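Local coordinates for cell wall surface anchor protein (Streptococcus agalactiae, PDB 4Z1P), which is a cell-wall-anchored surface protein that probably acts as an adhesin of the streptococcus, through antigen I/II-like C-terminal domains, at residues V244-I249 and G297-I302; E224-D229 and D317-G322; N37-K42 and G134-Y139; A48-K53 and I161-G166. One frame throughout, in Å; residues are numbered along the deposited sequence. Where two conformers were deposited one is given.

Interaction 1: V244-I249 and G297-I302; sequences VAKVAI and GADDFI
Lys-246 reaches across Gly-297 and Ala-298 to the carboxylate of Asp-299. It does so where strand 236-245, an outermost strand of its four-stranded antiparallel sheet, ends against strand 298-306. The tight part lies here. Lys-246 CG sits 3.3 Å from Gly-297 C, close against the glycine backbone. The chain then bends at chi3 (-57°), and NZ meets Asp-299 OD1 at 2.6 Å. This salt bridge comes in on the syn side, 16° out of the carboxylate plane. The backbones are also joined directly. Lys-246 N donates to Gly-297 O at 2.9 Å, from above the carbonyl plane. Val-244 and Asp-299 form a hydrogen-bonded antiparallel pair, with Val-244 N 2.8 Å from Asp-299 O.

The packing is looser around Val-244, which is partly exposed, and where a water sits by the salt bridge. Val-244 meets the edge of the Phe-301 ring, but its side chain was modelled in two positions, so the detail is doubtful. The water donates to Asp-299 OD2 at 2.8 Å and accepts a weak hydrogen bond from Lys-246 NZ.

The buried acid is thus paired with a lysine that also donates to Gly-211 O. This pairing would tend to keep Asp-299 ionised.

Interaction 2: E224-D229 and D317-G322; sequences EYKFVD and DFFVNG
Tyr-225, Phe-227 and Phe-318 form an aromatic cluster on an antiparallel strand pair. The strands, 225-230 and 311-320, are neighbours in the five-stranded sheet of a beta-sandwich domain. The layout is consistent with the immunoglobulin-like fold of antigen I/II C-terminal domains.

Both aromatic contacts are edge-to-face. Phe-318 CG is anti to the backbone N (chi1 175°), carrying its ring to both partners. Its edge meets the Tyr-225 face nearly at right angles (86°), with CZ 3.6 Å from Tyr-225 CE2. Toward the face of Phe-227 it is more tilted (63°), with CD1 4.0 Å from Phe-227 CD2. Tyr-225 OH hydrogen-bonds to Trp-212 O and Ala-298 N.

On the opposite face, Phe-319 packs among Glu-224, Lys-226 and Val-228. Glu-224 runs beside it, with CD 3.6 Å from Phe-319 CB. Lys-226 CE lies 3.8 Å from Phe-319 CD1; any cation-pi attraction from NZ is weak.

The backbone pairs Lys-226 with Phe-319 and Val-228 with Asp-317, each by two hydrogen bonds. Past the strand ends, Asn-321 N still donates to Glu-224 O, and side chains add bonds. Glu-224 OE1 accepts from Gly-322 N at 2.8 Å. Asn-321 OD1 accepts from Phe-223 N and, at 3.2 Å, from Glu-224 N.

Interaction 3: N37-K42 and G134-Y139; sequences NFSQYK and GLDITY
A Schellman motif ending at Gly-134 closes a helix, and the chain that leaves it, through Asp-136, receives the loop that follows strand 29-36. That loop makes a 3-10 turn at 39-41. Strands 29-36 and 137-145 are neighbours in one antiparallel sheet, and the contact lies at the ends of these two strands.

Asp-136 carries the polar part. Its CG stands beside its own backbone N (chi1 -65°), which turns OD1 toward Phe-38 N and Ser-39 N. OD1 accepts both N-H groups. Phe-38 N is 2.8 Å away and comes from the anti side, 27° out of the carboxylate plane. Ser-39 N is 3.0 Å away, nearly in line with the C-O bond. A water donates to Asp-136 OD2 at 2.6 Å and lies 2.6 Å from Ser-39 OG. OD2 also has a salt bridge to Lys-35. Asn-37 OD1 comes within 3.3 Å of Asp-136 OD2. These are two acceptors, and Lys-35 NZ serves both; the amide nitrogen of Asn-37 binds Pro-6 O.

Next to this polar group, Gly-134 CA points a C-H at Phe-38 O at 3.3 Å. The Phe-38 ring has Leu-135 O at its edge, and its CE2 lies 3.7 Å from Ile-137 CG1. Phe-126 and Val-131 also touch this ring.

Lys-35 and the two N-H groups would stabilise the negative charge of Asp-136, while OD1 ties down the backbone entering the 3-10 turn.

Interaction 4: A48-K53 and I161-G166; sequences AEAIAK and IDFGNG
This is a mainly apolar and backbone contact between the short helix 48-52 and a hairpin turn, with its centre about 37 Å from the centre of the chain. Phe-163 does most of the touching. It lies against Ala-50 and Ile-51 of the helix, with CB 3.5 Å from Ala-50 O. That carbonyl oxygen sits at the ring edge, in the ring plane, 3.6 Å from Phe-163 CD1. The CA of Phe-163 also directs a C-H at Ala-50 O. Ile-51 runs side by side with the ring, with CG1 4.1 Å from Phe-163 CE1.

The turn is a type I' beta turn from Asp-162 to Asn-165, linking strands 153-162 and 165-177. Phe-163 and Gly-164 fill its two middle positions, both with positive phi. Phe-163 CG stands beside its own backbone N (chi1 -42°), which turns the ring edge toward Ala-50 O. Phe-55 and Tyr-41 meet its ring edge-to-face, and Tyr-127 and Val-131 of helix 123-131 also touch it.

Lys-53 covers the peptide after Phe-163. Its CB is 3.6 Å from Phe-163 C, and the chain continues away, extended. No direct hydrogen bond joins the segments. A water accepts from Gly-164 N at 2.8 Å and probably donates to Lys-53 O.

Interactions 1 and 2 are buried and belong to one domain; interactions 3 and 4 are only partly buried and belong to another, on the opposite side of the chain's centre. Interaction 1 is nested inside the loop closed by interaction 2, and the two touch where Ala-298 O lies 3.6 Å from Phe-227 CZ. Interactions 3 and 4 cross along the chain. They meet where Tyr-41 OH lies 2.5 Å from Asp-162 OD2. The first pair relies on strand ladders, with a salt bridge in interaction 1 and edge-to-face rings in interaction 2. The second pair joins a loop to a strand start, by a carboxylate, and a short helix to a hairpin turn, by ring packing.

Interaction 1: V244-I249 and G297-I302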
loop_
_atom_site.group_PDB
_atom_site.type_symbol
_atom_site.label_atom_id
_atom_site.label_comp_id
_atom_site.label_asym_id
_atom_site.label_seq_id
_atom_site.Cartn_x
_atom_site.Cartn_y
_atom_site.Cartn_z
ATOM N N VAL A 244 -2.013 21.469 14.747
ATOM C CA VAL A 244 -0.573 21.654 14.874
ATOM C C VAL A 244 0.246 20.464 14.389
ATOM O O VAL A 244 -0.177 19.340 14.421
ATOM C CB VAL A 244 -0.128 22.026 16.312
ATOM C CG1 VAL A 244 -0.991 23.123 16.896
ATOM C CG2 VAL A 244 -0.090 20.816 17.230
ATOM N N ALA A 245 1.461 20.736 13.930
ATOM C CA ALA A 245 2.321 19.699 13.366
ATOM C C ALA A 245 2.823 18.847 14.489
ATOM O O ALA A 245 3.313 19.373 15.531
ATOM C CB ALA A 245 3.474 20.305 12.592
ATOM N N LYS A 246 2.673 17.535 14.345
ATOM C CA LYS A 246 3.144 16.666 15.398
ATOM C C LYS A 246 4.537 16.162 15.215
ATOM O O LYS A 246 5.097 15.573 16.172
ATOM C CB LYS A 246 2.188 15.516 15.711
ATOM C CG LYS A 246 1.847 14.593 14.600
ATOM C CD LYS A 246 0.666 13.677 14.954
ATOM C CE LYS A 246 0.946 12.875 16.219
ATOM N NZ LYS A 246 -0.354 12.543 16.834
ATOM N N VAL A 247 5.090 16.420 14.024
ATOM C CA VAL A 247 6.457 16.110 13.699
ATOM C C VAL A 247 7.000 17.212 12.834
ATOM O O VAL A 247 6.235 17.994 12.234
ATOM C CB VAL A 247 6.583 14.770 12.886
ATOM C CG1 VAL A 247 6.232 13.585 13.780
ATOM C CG2 VAL A 247 5.699 14.827 11.678
ATOM N N ALA A 248 8.317 17.259 12.734
ATOM C CA ALA A 248 8.929 18.208 11.832
ATOM C C ALA A 248 8.751 17.699 10.395
ATOM O O ALA A 248 9.067 16.534 10.095
ATOM C CB ALA A 248 10.376 18.373 12.146
ATOM N N ILE A 249 8.230 18.574 9.555
ATOM C CA ILE A 249 7.814 18.243 8.204
ATOM C C ILE A 249 8.781 18.876 7.213
ATOM O O ILE A 249 9.019 20.092 7.248
ATOM C CB ILE A 249 6.421 18.780 7.956
ATOM C CG1 ILE A 249 5.430 18.219 8.989
ATOM C CG2 ILE A 249 5.979 18.464 6.537
ATOM C CD1 ILE A 249 4.094 18.963 9.046
ATOM N N GLY A 297 2.418 14.586 10.194
ATOM C CA GLY A 297 1.203 14.392 10.880
ATOM C C GLY A 297 0.786 15.658 11.637
ATOM O O GLY A 297 1.575 16.576 11.845
ATOM N N ALA A 298 -0.463 15.647 12.086
ATOM C CA ALA A 298 -0.978 16.731 12.904
ATOM C C ALA A 298 -1.928 16.253 13.973
ATOM O O ALA A 298 -2.607 15.193 13.837
ATOM C CB ALA A 298 -1.666 17.742 12.023
ATOM N N ASP A 299 -1.992 17.063 15.049
ATOM C CA ASP A 299 -3.034 16.932 16.039
ATOM C C ASP A 299 -4.017 18.113 15.879
ATOM O O ASP A 299 -3.605 19.220 15.460
ATOM C CB ASP A 299 -2.428 16.944 17.434
ATOM C CG ASP A 299 -1.609 15.710 17.756
ATOM O OD1 ASP A 299 -1.857 14.623 17.187
ATOM O OD2 ASP A 299 -0.701 15.815 18.591
ATOM N N ASP A 300 -5.296 17.850 16.136
ATOM C CA ASP A 300 -6.355 18.836 16.019
ATOM C C ASP A 300 -7.049 18.918 17.387
ATOM O O ASP A 300 -7.369 17.879 18.011
ATOM C CB ASP A 300 -7.362 18.407 14.961
ATOM C CG ASP A 300 -8.420 19.461 14.673
ATOM O OD1 ASP A 300 -8.234 20.636 15.052
ATOM O OD2 ASP A 300 -9.451 19.093 14.052
ATOM N N PHE A 301 -7.261 20.140 17.855
ATOM C CA PHE A 301 -7.811 20.404 19.166
ATOM C C PHE A 301 -9.110 21.161 18.894
ATOM O O PHE A 301 -9.061 22.215 18.284
ATOM C CB PHE A 301 -6.868 21.276 19.925
ATOM C CG PHE A 301 -5.602 20.600 20.316
ATOM C CD1 PHE A 301 -5.541 19.858 21.476
ATOM C CD2 PHE A 301 -4.495 20.613 19.464
ATOM C CE1 PHE A 301 -4.345 19.193 21.855
ATOM C CE2 PHE A 301 -3.302 19.997 19.847
ATOM C CZ PHE A 301 -3.227 19.267 21.036
ATOM N N ILE A 302 -10.232 20.572 19.284
ATOM C CA ILE A 302 -11.551 21.144 19.102
ATOM C C ILE A 302 -12.108 21.639 20.438
ATOM O O ILE A 302 -12.315 20.873 21.351
ATOM C CB ILE A 302 -12.511 20.120 18.516
ATOM C CG1 ILE A 302 -12.046 19.663 17.180
ATOM C CG2 ILE A 302 -13.888 20.708 18.354
ATOM C CD1 ILE A 302 -12.668 18.329 16.792
HETATM O O HOH W 1 0.071 13.572 20.053
#

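Interaction 2: E224-D229 and D317-G322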
loop_
_atom_site.group_PDB
_atom_site.type_symbol
_atom_site.label_atom_id
_atom_site.label_comp_id
_atom_site.label_asym_id
_atom_site.label_seq_id
_atom_site.Cartn_x
_atom_site.Cartn_y
_atom_site.Cartn_z
ATOM N N GLU A 224 -4.984 13.115 0.808
ATOM C CA GLU A 224 -6.061 13.321 1.737
ATOM C C GLU A 224 -5.535 13.069 3.125
ATOM O O GLU A 224 -4.906 12.059 3.356
ATOM C CB GLU A 224 -7.217 12.377 1.468
ATOM C CG GLU A 224 -8.294 12.364 2.533
ATOM C CD GLU A 224 -9.477 11.496 2.182
ATOM O OE1 GLU A 224 -9.251 10.363 1.743
ATOM O OE2 GLU A 224 -10.644 11.930 2.353
ATOM N N TYR A 225 -5.771 14.019 4.038
ATOM C CA TYR A 225 -5.458 13.828 5.442
ATOM C C TYR A 225 -6.511 14.635 6.183
ATOM O O TYR A 225 -6.474 15.856 6.186
ATOM C CB TYR A 225 -4.009 14.244 5.723
ATOM C CG TYR A 225 -3.484 13.975 7.127
ATOM C CD1 TYR A 225 -3.933 14.715 8.250
ATOM C CD2 TYR A 225 -2.541 12.986 7.352
ATOM C CE1 TYR A 225 -3.438 14.434 9.511
ATOM C CE2 TYR A 225 -2.029 12.715 8.595
ATOM C CZ TYR A 225 -2.485 13.470 9.686
ATOM O OH TYR A 225 -1.984 13.171 10.952
ATOM N N LYS A 226 -7.512 13.979 6.760
ATOM C CA LYS A 226 -8.581 14.761 7.325
ATOM C C LYS A 226 -9.256 14.101 8.466
ATOM O O LYS A 226 -9.198 12.888 8.601
ATOM C CB LYS A 226 -9.572 15.109 6.239
ATOM C CG LYS A 226 -10.634 14.117 5.997
ATOM C CD LYS A 226 -11.660 14.680 5.010
ATOM C CE LYS A 226 -12.562 13.546 4.611
ATOM N NZ LYS A 226 -13.571 13.896 3.589
ATOM N N PHE A 227 -9.839 14.920 9.342
ATOM C CA PHE A 227 -10.621 14.442 10.470
ATOM C C PHE A 227 -12.069 14.823 10.263
ATOM O O PHE A 227 -12.345 15.927 9.857
ATOM C CB PHE A 227 -10.177 15.128 11.769
ATOM C CG PHE A 227 -8.697 15.088 12.039
ATOM C CD1 PHE A 227 -7.829 16.012 11.468
ATOM C CD2 PHE A 227 -8.188 14.209 12.945
ATOM C CE1 PHE A 227 -6.460 16.018 11.781
ATOM C CE2 PHE A 227 -6.831 14.218 13.273
ATOM C CZ PHE A 227 -5.970 15.114 12.681
ATOM N N VAL A 228 -12.988 13.898 10.539
ATOM C CA VAL A 228 -14.416 14.177 10.611
ATOM C C VAL A 228 -14.912 13.819 12.040
ATOM O O VAL A 228 -14.784 12.705 12.493
ATOM C CB VAL A 228 -15.224 13.425 9.530
ATOM C CG1 VAL A 228 -16.689 13.810 9.603
ATOM C CG2 VAL A 228 -14.676 13.718 8.126
ATOM N N ASP A 229 -15.436 14.797 12.790
ATOM C CA ASP A 229 -15.824 14.554 14.194
ATOM C C ASP A 229 -17.324 14.851 14.258
ATOM O O ASP A 229 -17.778 15.910 13.824
ATOM C CB ASP A 229 -15.016 15.467 15.106
ATOM C CG ASP A 229 -15.194 15.117 16.573
ATOM O OD1 ASP A 229 -16.357 15.190 17.074
ATOM O OD2 ASP A 229 -14.195 14.719 17.185
ATOM N N ASP A 317 -13.707 10.146 12.961
ATOM C CA ASP A 317 -13.162 9.365 11.849
ATOM C C ASP A 317 -11.947 10.119 11.307
ATOM O O ASP A 317 -11.889 11.364 11.374
ATOM C CB ASP A 317 -14.173 9.299 10.720
ATOM C CG ASP A 317 -15.506 8.642 11.119
ATOM O OD1 ASP A 317 -15.543 7.757 11.968
ATOM O OD2 ASP A 317 -16.515 9.047 10.536
ATOM N N PHE A 318 -11.018 9.378 10.704
ATOM C CA PHE A 318 -9.808 9.931 10.134
ATOM C C PHE A 318 -9.633 9.299 8.777
ATOM O O PHE A 318 -9.800 8.072 8.664
ATOM C CB PHE A 318 -8.628 9.542 11.021
ATOM C CG PHE A 318 -7.303 9.952 10.475
ATOM C CD1 PHE A 318 -6.887 11.281 10.511
ATOM C CD2 PHE A 318 -6.513 9.031 9.841
ATOM C CE1 PHE A 318 -5.663 11.645 9.984
ATOM C CE2 PHE A 318 -5.273 9.382 9.331
ATOM C CZ PHE A 318 -4.852 10.690 9.392
ATOM N N PHE A 319 -9.301 10.100 7.771
ATOM C CA PHE A 319 -9.084 9.602 6.412
ATOM C C PHE A 319 -7.691 9.989 5.955
ATOM O O PHE A 319 -7.315 11.170 6.024
ATOM C CB PHE A 319 -10.090 10.202 5.432
ATOM C CG PHE A 319 -11.512 9.851 5.731
ATOM C CD1 PHE A 319 -12.183 10.468 6.782
ATOM C CD2 PHE A 319 -12.186 8.926 4.947
ATOM C CE1 PHE A 319 -13.501 10.157 7.058
ATOM C CE2 PHE A 319 -13.492 8.578 5.230
ATOM C CZ PHE A 319 -14.164 9.219 6.282
ATOM N N VAL A 320 -6.929 9.019 5.460
ATOM C CA VAL A 320 -5.668 9.303 4.802
ATOM C C VAL A 320 -5.649 8.490 3.484
ATOM O O VAL A 320 -5.831 7.281 3.511
ATOM C CB VAL A 320 -4.454 9.018 5.694
ATOM C CG1 VAL A 320 -4.451 7.598 6.252
ATOM C CG2 VAL A 320 -3.148 9.268 4.948
ATOM N N ASN A 321 -5.540 9.214 2.364
ATOM C CA ASN A 321 -5.559 8.661 1.010
ATOM C C ASN A 321 -6.623 7.611 0.877
ATOM O O ASN A 321 -6.387 6.545 0.339
ATOM C CB ASN A 321 -4.177 8.100 0.664
ATOM C CG ASN A 321 -3.179 9.171 0.326
ATOM O OD1 ASN A 321 -3.344 10.399 0.650
ATOM N ND2 ASN A 321 -2.095 8.732 -0.294
ATOM N N GLY A 322 -7.809 7.942 1.359
ATOM C CA GLY A 322 -8.995 7.132 1.188
ATOM C C GLY A 322 -9.166 6.048 2.204
ATOM O O GLY A 322 -10.160 5.347 2.162
#

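Interaction 3: N37-K42 and G134-Y139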
loop_
_atom_site.group_PDB
_atom_site.type_symbol
_atom_site.label_atom_id
_atom_site.label_comp_id
_atom_site.label_asym_id
_atom_site.label_seq_id
_atom_site.Cartn_x
_atom_site.Cartn_y
_atom_site.Cartn_z
ATOM N N ASN A 37 13.589 -13.312 -18.766
ATOM C CA ASN A 37 14.705 -12.998 -19.677
ATOM C C ASN A 37 15.070 -14.112 -20.619
ATOM O O ASN A 37 15.311 -15.232 -20.211
ATOM C CB ASN A 37 15.922 -12.560 -18.858
ATOM C CG ASN A 37 15.738 -11.197 -18.290
ATOM O OD1 ASN A 37 15.369 -10.260 -18.990
ATOM N ND2 ASN A 37 15.849 -11.084 -17.042
ATOM N N PHE A 38 15.074 -13.790 -21.916
ATOM C CA PHE A 38 15.487 -14.730 -22.954
ATOM C C PHE A 38 16.647 -14.206 -23.823
ATOM O O PHE A 38 17.085 -14.942 -24.687
ATOM C CB PHE A 38 14.307 -15.154 -23.905
ATOM C CG PHE A 38 13.225 -15.927 -23.239
ATOM C CD1 PHE A 38 13.532 -16.999 -22.489
ATOM C CD2 PHE A 38 11.846 -15.558 -23.382
ATOM C CE1 PHE A 38 12.583 -17.730 -21.840
ATOM C CE2 PHE A 38 10.887 -16.316 -22.768
ATOM C CZ PHE A 38 11.234 -17.388 -22.008
ATOM N N SER A 39 17.099 -12.983 -23.624
ATOM C CA SER A 39 18.116 -12.378 -24.539
ATOM C C SER A 39 19.405 -13.184 -24.580
ATOM O O SER A 39 20.069 -13.282 -25.633
ATOM C CB SER A 39 18.416 -10.944 -24.160
ATOM O OG SER A 39 18.915 -10.883 -22.869
ATOM N N GLN A 40 19.625 -13.924 -23.500
ATOM C CA GLN A 40 20.798 -14.823 -23.354
ATOM C C GLN A 40 20.790 -16.027 -24.281
ATOM O O GLN A 40 21.840 -16.665 -24.552
ATOM C CB GLN A 40 21.007 -15.146 -21.853
ATOM C CG GLN A 40 20.050 -16.165 -21.204
ATOM C CD GLN A 40 18.793 -15.528 -20.642
ATOM O OE1 GLN A 40 18.437 -14.396 -21.002
ATOM N NE2 GLN A 40 18.121 -16.251 -19.713
ATOM N N TYR A 41 19.609 -16.370 -24.814
ATOM C CA TYR A 41 19.502 -17.477 -25.670
ATOM C C TYR A 41 19.508 -17.131 -27.157
ATOM O O TYR A 41 19.339 -18.027 -28.016
ATOM C CB TYR A 41 18.192 -18.229 -25.346
ATOM C CG TYR A 41 18.123 -18.686 -23.930
ATOM C CD1 TYR A 41 19.074 -19.587 -23.410
ATOM C CD2 TYR A 41 17.118 -18.241 -23.049
ATOM C CE1 TYR A 41 18.992 -20.009 -22.075
ATOM C CE2 TYR A 41 17.071 -18.668 -21.696
ATOM C CZ TYR A 41 18.022 -19.536 -21.204
ATOM O OH TYR A 41 17.961 -19.983 -19.874
ATOM N N LYS A 42 19.715 -15.869 -27.479
ATOM C CA LYS A 42 19.590 -15.439 -28.825
ATOM C C LYS A 42 20.521 -16.237 -29.690
ATOM O O LYS A 42 21.696 -16.287 -29.406
ATOM C CB LYS A 42 19.846 -13.959 -29.009
ATOM C CG LYS A 42 19.500 -13.508 -30.430
ATOM C CD LYS A 42 19.387 -11.992 -30.579
ATOM C CE LYS A 42 19.002 -11.677 -32.025
ATOM N NZ LYS A 42 18.529 -10.268 -32.175
ATOM N N GLY A 134 15.797 -14.216 -28.580
ATOM C CA GLY A 134 16.224 -13.408 -27.527
ATOM C C GLY A 134 15.253 -12.334 -27.086
ATOM O O GLY A 134 15.689 -11.288 -26.674
ATOM N N LEU A 135 13.940 -12.589 -27.157
ATOM C CA LEU A 135 12.945 -11.561 -26.847
ATOM C C LEU A 135 12.403 -11.782 -25.431
ATOM O O LEU A 135 11.656 -12.711 -25.171
ATOM C CB LEU A 135 11.746 -11.542 -27.847
ATOM C CG LEU A 135 12.169 -11.267 -29.304
ATOM C CD1 LEU A 135 11.123 -11.585 -30.375
ATOM C CD2 LEU A 135 12.692 -9.840 -29.434
ATOM N N ASP A 136 12.786 -10.902 -24.534
ATOM C CA ASP A 136 12.392 -10.988 -23.130
ATOM C C ASP A 136 10.838 -10.697 -23.004
ATOM O O ASP A 136 10.267 -9.929 -23.805
ATOM C CB ASP A 136 13.022 -9.895 -22.386
ATOM C CG ASP A 136 14.604 -9.992 -22.338
ATOM O OD1 ASP A 136 15.128 -11.051 -22.570
ATOM O OD2 ASP A 136 15.217 -8.952 -22.044
ATOM N N ILE A 137 10.217 -11.287 -22.011
ATOM C CA ILE A 137 8.759 -11.129 -21.824
ATOM C C ILE A 137 8.544 -10.316 -20.543
ATOM O O ILE A 137 9.142 -10.649 -19.496
ATOM C CB ILE A 137 8.098 -12.518 -21.644
ATOM C CG1 ILE A 137 8.445 -13.498 -22.780
ATOM C CG2 ILE A 137 6.607 -12.414 -21.488
ATOM C CD1 ILE A 137 8.301 -12.989 -24.198
ATOM N N THR A 138 7.696 -9.296 -20.585
ATOM C CA THR A 138 7.397 -8.483 -19.447
ATOM C C THR A 138 5.973 -8.710 -18.957
ATOM O O THR A 138 4.986 -8.631 -19.763
ATOM C CB THR A 138 7.611 -7.028 -19.742
ATOM O OG1 THR A 138 8.992 -6.808 -20.074
ATOM C CG2 THR A 138 7.268 -6.213 -18.530
ATOM N N TYR A 139 5.851 -9.064 -17.680
ATOM C CA TYR A 139 4.538 -9.269 -17.077
ATOM C C TYR A 139 4.203 -8.061 -16.269
ATOM O O TYR A 139 4.975 -7.701 -15.348
ATOM C CB TYR A 139 4.541 -10.536 -16.228
ATOM C CG TYR A 139 4.802 -11.807 -16.944
ATOM C CD1 TYR A 139 6.040 -12.077 -17.519
ATOM C CD2 TYR A 139 3.863 -12.783 -16.978
ATOM C CE1 TYR A 139 6.337 -13.298 -18.085
ATOM C CE2 TYR A 139 4.084 -13.990 -17.607
ATOM C CZ TYR A 139 5.300 -14.277 -18.165
ATOM O OH TYR A 139 5.541 -15.462 -18.801
HETATM O O HOH W 2 17.587 -9.441 -21.215
#

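Interaction 4: A48-K53 and I161-G166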
loop_
_atom_site.group_PDB
_atom_site.type_symbol
_atom_site.label_atom_id
_atom_site.label_comp_id
_atom_site.label_asym_id
_atom_site.label_seq_id
_atom_site.Cartn_x
_atom_site.Cartn_y
_atom_site.Cartn_z
ATOM N N ALA A 48 16.027 -30.751 -29.550
ATOM C CA ALA A 48 14.584 -30.916 -29.551
ATOM C C ALA A 48 14.111 -31.346 -28.156
ATOM O O ALA A 48 13.022 -30.920 -27.722
ATOM C CB ALA A 48 14.148 -31.915 -30.600
ATOM N N GLU A 49 14.946 -32.127 -27.454
ATOM C CA GLU A 49 14.623 -32.581 -26.114
ATOM C C GLU A 49 14.652 -31.417 -25.105
ATOM O O GLU A 49 13.809 -31.330 -24.229
ATOM C CB GLU A 49 15.591 -33.691 -25.675
ATOM C CG GLU A 49 15.141 -34.461 -24.466
ATOM C CD GLU A 49 16.283 -35.105 -23.713
ATOM O OE1 GLU A 49 17.387 -35.291 -24.290
ATOM O OE2 GLU A 49 16.065 -35.420 -22.528
ATOM N N ALA A 50 15.593 -30.493 -25.248
ATOM C CA ALA A 50 15.630 -29.336 -24.378
ATOM C C ALA A 50 14.398 -28.441 -24.595
ATOM O O ALA A 50 13.747 -27.978 -23.647
ATOM C CB ALA A 50 16.892 -28.562 -24.654
ATOM N N ILE A 51 14.089 -28.197 -25.859
ATOM C CA ILE A 51 13.001 -27.292 -26.231
ATOM C C ILE A 51 11.702 -27.877 -25.711
ATOM O O ILE A 51 10.850 -27.127 -25.201
ATOM C CB ILE A 51 12.966 -27.089 -27.749
ATOM C CG1 ILE A 51 14.185 -26.251 -28.177
ATOM C CG2 ILE A 51 11.655 -26.491 -28.187
ATOM C CD1 ILE A 51 14.646 -26.540 -29.592
ATOM N N ALA A 52 11.574 -29.190 -25.804
ATOM C CA ALA A 52 10.382 -29.874 -25.317
ATOM C C ALA A 52 10.121 -29.689 -23.806
ATOM O O ALA A 52 8.977 -29.790 -23.363
ATOM C CB ALA A 52 10.378 -31.353 -25.729
ATOM N N LYS A 53 11.119 -29.398 -22.984
ATOM C CA LYS A 53 10.856 -29.110 -21.574
ATOM C C LYS A 53 10.150 -27.752 -21.341
ATOM O O LYS A 53 9.725 -27.407 -20.257
ATOM C CB LYS A 53 12.157 -29.192 -20.805
ATOM C CG LYS A 53 12.759 -30.581 -20.886
ATOM C CD LYS A 53 13.999 -30.743 -20.038
ATOM C CE LYS A 53 14.381 -32.231 -19.867
ATOM N NZ LYS A 53 15.227 -32.326 -18.631
ATOM N N ILE A 161 11.886 -21.026 -15.572
ATOM C CA ILE A 161 12.426 -22.354 -15.914
ATOM C C ILE A 161 12.516 -22.426 -17.397
ATOM O O ILE A 161 11.465 -22.297 -18.102
ATOM C CB ILE A 161 11.580 -23.482 -15.360
ATOM C CG1 ILE A 161 11.428 -23.305 -13.898
ATOM C CG2 ILE A 161 12.187 -24.840 -15.735
ATOM C CD1 ILE A 161 10.406 -24.269 -13.325
ATOM N N ASP A 162 13.749 -22.486 -17.885
ATOM C CA ASP A 162 14.043 -22.465 -19.303
ATOM C C ASP A 162 14.613 -23.825 -19.646
ATOM O O ASP A 162 15.674 -24.206 -19.119
ATOM C CB ASP A 162 15.113 -21.424 -19.629
ATOM C CG ASP A 162 14.818 -20.061 -19.099
ATOM O OD1 ASP A 162 13.595 -19.671 -19.033
ATOM O OD2 ASP A 162 15.790 -19.379 -18.705
ATOM N N PHE A 163 13.995 -24.533 -20.563
ATOM C CA PHE A 163 14.468 -25.871 -20.990
ATOM C C PHE A 163 14.722 -26.805 -19.787
ATOM O O PHE A 163 15.717 -27.600 -19.769
ATOM C CB PHE A 163 15.795 -25.761 -21.828
ATOM C CG PHE A 163 15.879 -24.654 -22.849
ATOM C CD1 PHE A 163 15.362 -24.831 -24.134
ATOM C CD2 PHE A 163 16.492 -23.460 -22.566
ATOM C CE1 PHE A 163 15.468 -23.867 -25.096
ATOM C CE2 PHE A 163 16.621 -22.484 -23.519
ATOM C CZ PHE A 163 16.113 -22.694 -24.799
ATOM N N GLY A 164 13.930 -26.639 -18.723
ATOM C CA GLY A 164 14.090 -27.456 -17.516
ATOM C C GLY A 164 15.126 -26.953 -16.487
ATOM O O GLY A 164 15.266 -27.530 -15.415
ATOM N N ASN A 165 15.807 -25.866 -16.810
ATOM C CA ASN A 165 16.700 -25.240 -15.865
ATOM C C ASN A 165 16.049 -24.079 -15.149
ATOM O O ASN A 165 15.466 -23.153 -15.804
ATOM C CB ASN A 165 17.932 -24.722 -16.569
ATOM C CG ASN A 165 18.582 -25.768 -17.441
ATOM O OD1 ASN A 165 18.725 -26.900 -17.029
ATOM N ND2 ASN A 165 18.909 -25.404 -18.679
ATOM N N GLY A 166 16.143 -24.094 -13.810
ATOM C CA GLY A 166 15.566 -23.040 -12.989
ATOM C C GLY A 166 16.421 -21.854 -12.609
ATOM O O GLY A 166 17.595 -22.010 -12.258
HETATM O O HOH W 3 11.295 -25.577 -18.782
#